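Local coordinates for periplasmic protein TorT (PDB 3O1I), which probably senses trimethylamine N-oxide in the periplasm and relays its presence to the sensor kinase TorS, at residues Ala244-Gln252 / Asp288-Pro296. Sequence-based numbering, arbitrary orientation.
Sequences APTDKMVQQ and DTIEESLSP
The side chains of Gln251 and Glu292 lie side by side, pointing the same way, with the amide and carboxylate planes 56° apart. NE2 of Gln251 comes to 2.8 Å from OE2 of Glu292, but the angle is too poor for a hydrogen bond. Behind these ends the CB atoms of the two residues touch at 3.5 Å. The aliphatic part of Lys248 lies alongside Glu292, with CD 3.8 Å from OE1, while its NZ is hydrogen-bonded to Ile276 O. Two peptide carbonyls of the 288-296 segment accept hydrogen bonds from backbone amides in the first turn of helix 249-263. Val250 N donates to Ser293 O at 3.3 Å and Gln251 N to Glu292 O at 3.1 Å. Both bonds are nearly straight at the hydrogen, yet each donor sits well above its carbonyl plane. Val250 sets CG1 anti to its backbone N (chi1 173°), which leaves CG2 beside that N and 3.3 Å from Ser293 O. SD of Met249 meets CD2 of Leu294 at 3.9 Å. Earlier in the chain, Thr246 OG1 accepts from Lys248 N in an ST turn and faces the Ser293 hydroxyl. The 292-293 loop thus holds the helix start where the chain leaving strand 244-246 and that leaving helix 287-291 each pass from one lobe toward the other, consistent with the interlobe hinge of the bilobal type I periplasmic binding protein fold.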
# COMPACT_ATOMS: atom_id res chain seq x y z
N ALA D 244 5.42 12.06 35.26
CA ALA D 244 5.87 10.92 34.47
C ALA D 244 6.97 10.13 35.19
O ALA D 244 8.09 10.61 35.35
CB ALA D 244 6.39 11.38 33.12
N PRO D 245 6.65 8.91 35.65
CA PRO D 245 7.64 8.10 36.34
C PRO D 245 8.60 7.46 35.34
O PRO D 245 8.15 6.77 34.43
CB PRO D 245 6.80 7.04 37.04
CG PRO D 245 5.68 6.83 36.08
CD PRO D 245 5.32 8.27 35.73
N THR D 246 9.90 7.69 35.49
CA THR D 246 10.88 7.10 34.58
C THR D 246 11.49 5.84 35.19
O THR D 246 12.04 5.90 36.29
CB THR D 246 12.03 8.06 34.30
OG1 THR D 246 13.01 7.42 33.48
CG2 THR D 246 12.69 8.47 35.60
N ASP D 247 11.38 4.72 34.48
CA ASP D 247 11.94 3.46 34.96
C ASP D 247 13.30 3.21 34.32
O ASP D 247 13.73 2.08 34.14
CB ASP D 247 10.97 2.29 34.70
CG ASP D 247 10.95 1.82 33.24
OD1 ASP D 247 11.37 2.57 32.33
OD2 ASP D 247 10.49 0.68 33.01
N LYS D 248 13.96 4.32 34.00
CA LYS D 248 15.30 4.32 33.42
C LYS D 248 15.51 3.13 32.51
O LYS D 248 15.84 2.03 32.97
CB LYS D 248 16.35 4.34 34.53
CG LYS D 248 16.34 5.60 35.38
CD LYS D 248 17.11 5.42 36.66
CE LYS D 248 16.57 6.36 37.73
NZ LYS D 248 16.74 5.83 39.11
N MET D 249 15.33 3.36 31.22
CA MET D 249 15.48 2.32 30.20
C MET D 249 16.93 2.06 29.80
O MET D 249 17.41 0.92 29.88
CB MET D 249 14.66 2.71 28.96
CG MET D 249 13.18 2.98 29.21
SD MET D 249 12.79 4.72 29.39
CE MET D 249 11.47 4.65 30.57
N VAL D 250 17.62 3.11 29.35
CA VAL D 250 19.01 2.99 28.94
C VAL D 250 19.77 2.14 29.95
O VAL D 250 20.55 1.27 29.58
CB VAL D 250 19.71 4.35 28.85
CG1 VAL D 250 21.19 4.15 28.59
CG2 VAL D 250 19.08 5.19 27.75
N GLN D 251 19.53 2.38 31.23
CA GLN D 251 20.19 1.61 32.27
C GLN D 251 19.63 0.20 32.37
O GLN D 251 20.37 -0.74 32.66
CB GLN D 251 20.04 2.31 33.62
CG GLN D 251 20.56 1.52 34.80
CD GLN D 251 20.63 2.35 36.06
OE1 GLN D 251 19.61 2.69 36.66
NE2 GLN D 251 21.85 2.71 36.46
N GLN D 252 18.32 0.05 32.14
CA GLN D 252 17.68 -1.26 32.21
C GLN D 252 18.33 -2.18 31.20
O GLN D 252 18.30 -3.40 31.33
CB GLN D 252 16.18 -1.14 31.95
CG GLN D 252 15.37 -2.18 32.71
CD GLN D 252 13.89 -1.89 32.73
OE1 GLN D 252 13.47 -0.74 32.87
NE2 GLN D 252 13.07 -2.94 32.60
N ASP D 288 21.45 13.49 35.30
CA ASP D 288 21.99 12.16 35.59
C ASP D 288 20.98 11.03 35.42
O ASP D 288 21.33 9.93 34.98
CB ASP D 288 22.59 12.12 37.00
CG ASP D 288 21.53 12.20 38.09
OD1 ASP D 288 20.94 13.29 38.27
OD2 ASP D 288 21.29 11.17 38.76
N THR D 289 19.72 11.30 35.75
CA THR D 289 18.68 10.28 35.64
C THR D 289 18.08 10.13 34.24
O THR D 289 17.69 9.03 33.86
CB THR D 289 17.55 10.52 36.67
OG1 THR D 289 17.12 11.88 36.60
CG2 THR D 289 18.05 10.21 38.08
N ILE D 290 18.00 11.21 33.48
CA ILE D 290 17.44 11.09 32.14
C ILE D 290 18.45 10.44 31.22
O ILE D 290 18.11 10.02 30.12
CB ILE D 290 17.04 12.44 31.53
CG1 ILE D 290 18.30 13.26 31.24
CG2 ILE D 290 16.07 13.16 32.46
CD1 ILE D 290 18.05 14.40 30.26
N GLU D 291 19.70 10.35 31.67
CA GLU D 291 20.73 9.73 30.85
C GLU D 291 20.59 8.22 30.89
O GLU D 291 20.90 7.54 29.92
CB GLU D 291 22.12 10.12 31.37
CG GLU D 291 23.24 9.34 30.71
CD GLU D 291 24.58 9.59 31.36
OE1 GLU D 291 24.70 9.36 32.59
OE2 GLU D 291 25.51 10.02 30.65
N GLU D 292 20.15 7.70 32.02
CA GLU D 292 19.96 6.27 32.18
C GLU D 292 18.52 5.96 31.81
O GLU D 292 17.97 4.92 32.18
CB GLU D 292 20.20 5.85 33.63
CG GLU D 292 21.48 6.41 34.22
CD GLU D 292 21.70 5.92 35.64
OE1 GLU D 292 20.81 6.16 36.49
OE2 GLU D 292 22.75 5.30 35.89
N SER D 293 17.91 6.90 31.08
CA SER D 293 16.53 6.76 30.65
C SER D 293 16.32 6.84 29.15
O SER D 293 15.99 5.85 28.52
CB SER D 293 15.65 7.81 31.34
OG SER D 293 15.13 7.30 32.55
N LEU D 294 16.53 8.02 28.57
CA LEU D 294 16.31 8.18 27.14
C LEU D 294 17.55 8.42 26.32
O LEU D 294 18.32 9.34 26.59
CB LEU D 294 15.31 9.31 26.88
CG LEU D 294 13.98 9.18 27.62
CD1 LEU D 294 13.10 10.38 27.34
CD2 LEU D 294 13.29 7.89 27.19
N SER D 295 17.73 7.59 25.29
CA SER D 295 18.86 7.67 24.38
C SER D 295 19.13 9.08 23.84
O SER D 295 18.23 9.91 23.79
CB SER D 295 18.61 6.72 23.21
OG SER D 295 17.23 6.70 22.87
N PRO D 296 20.37 9.35 23.43
CA PRO D 296 20.80 10.64 22.89
C PRO D 296 20.13 10.97 21.56
O PRO D 296 19.40 10.14 21.01
CB PRO D 296 22.30 10.47 22.71
CG PRO D 296 22.66 9.47 23.74
CD PRO D 296 21.53 8.47 23.62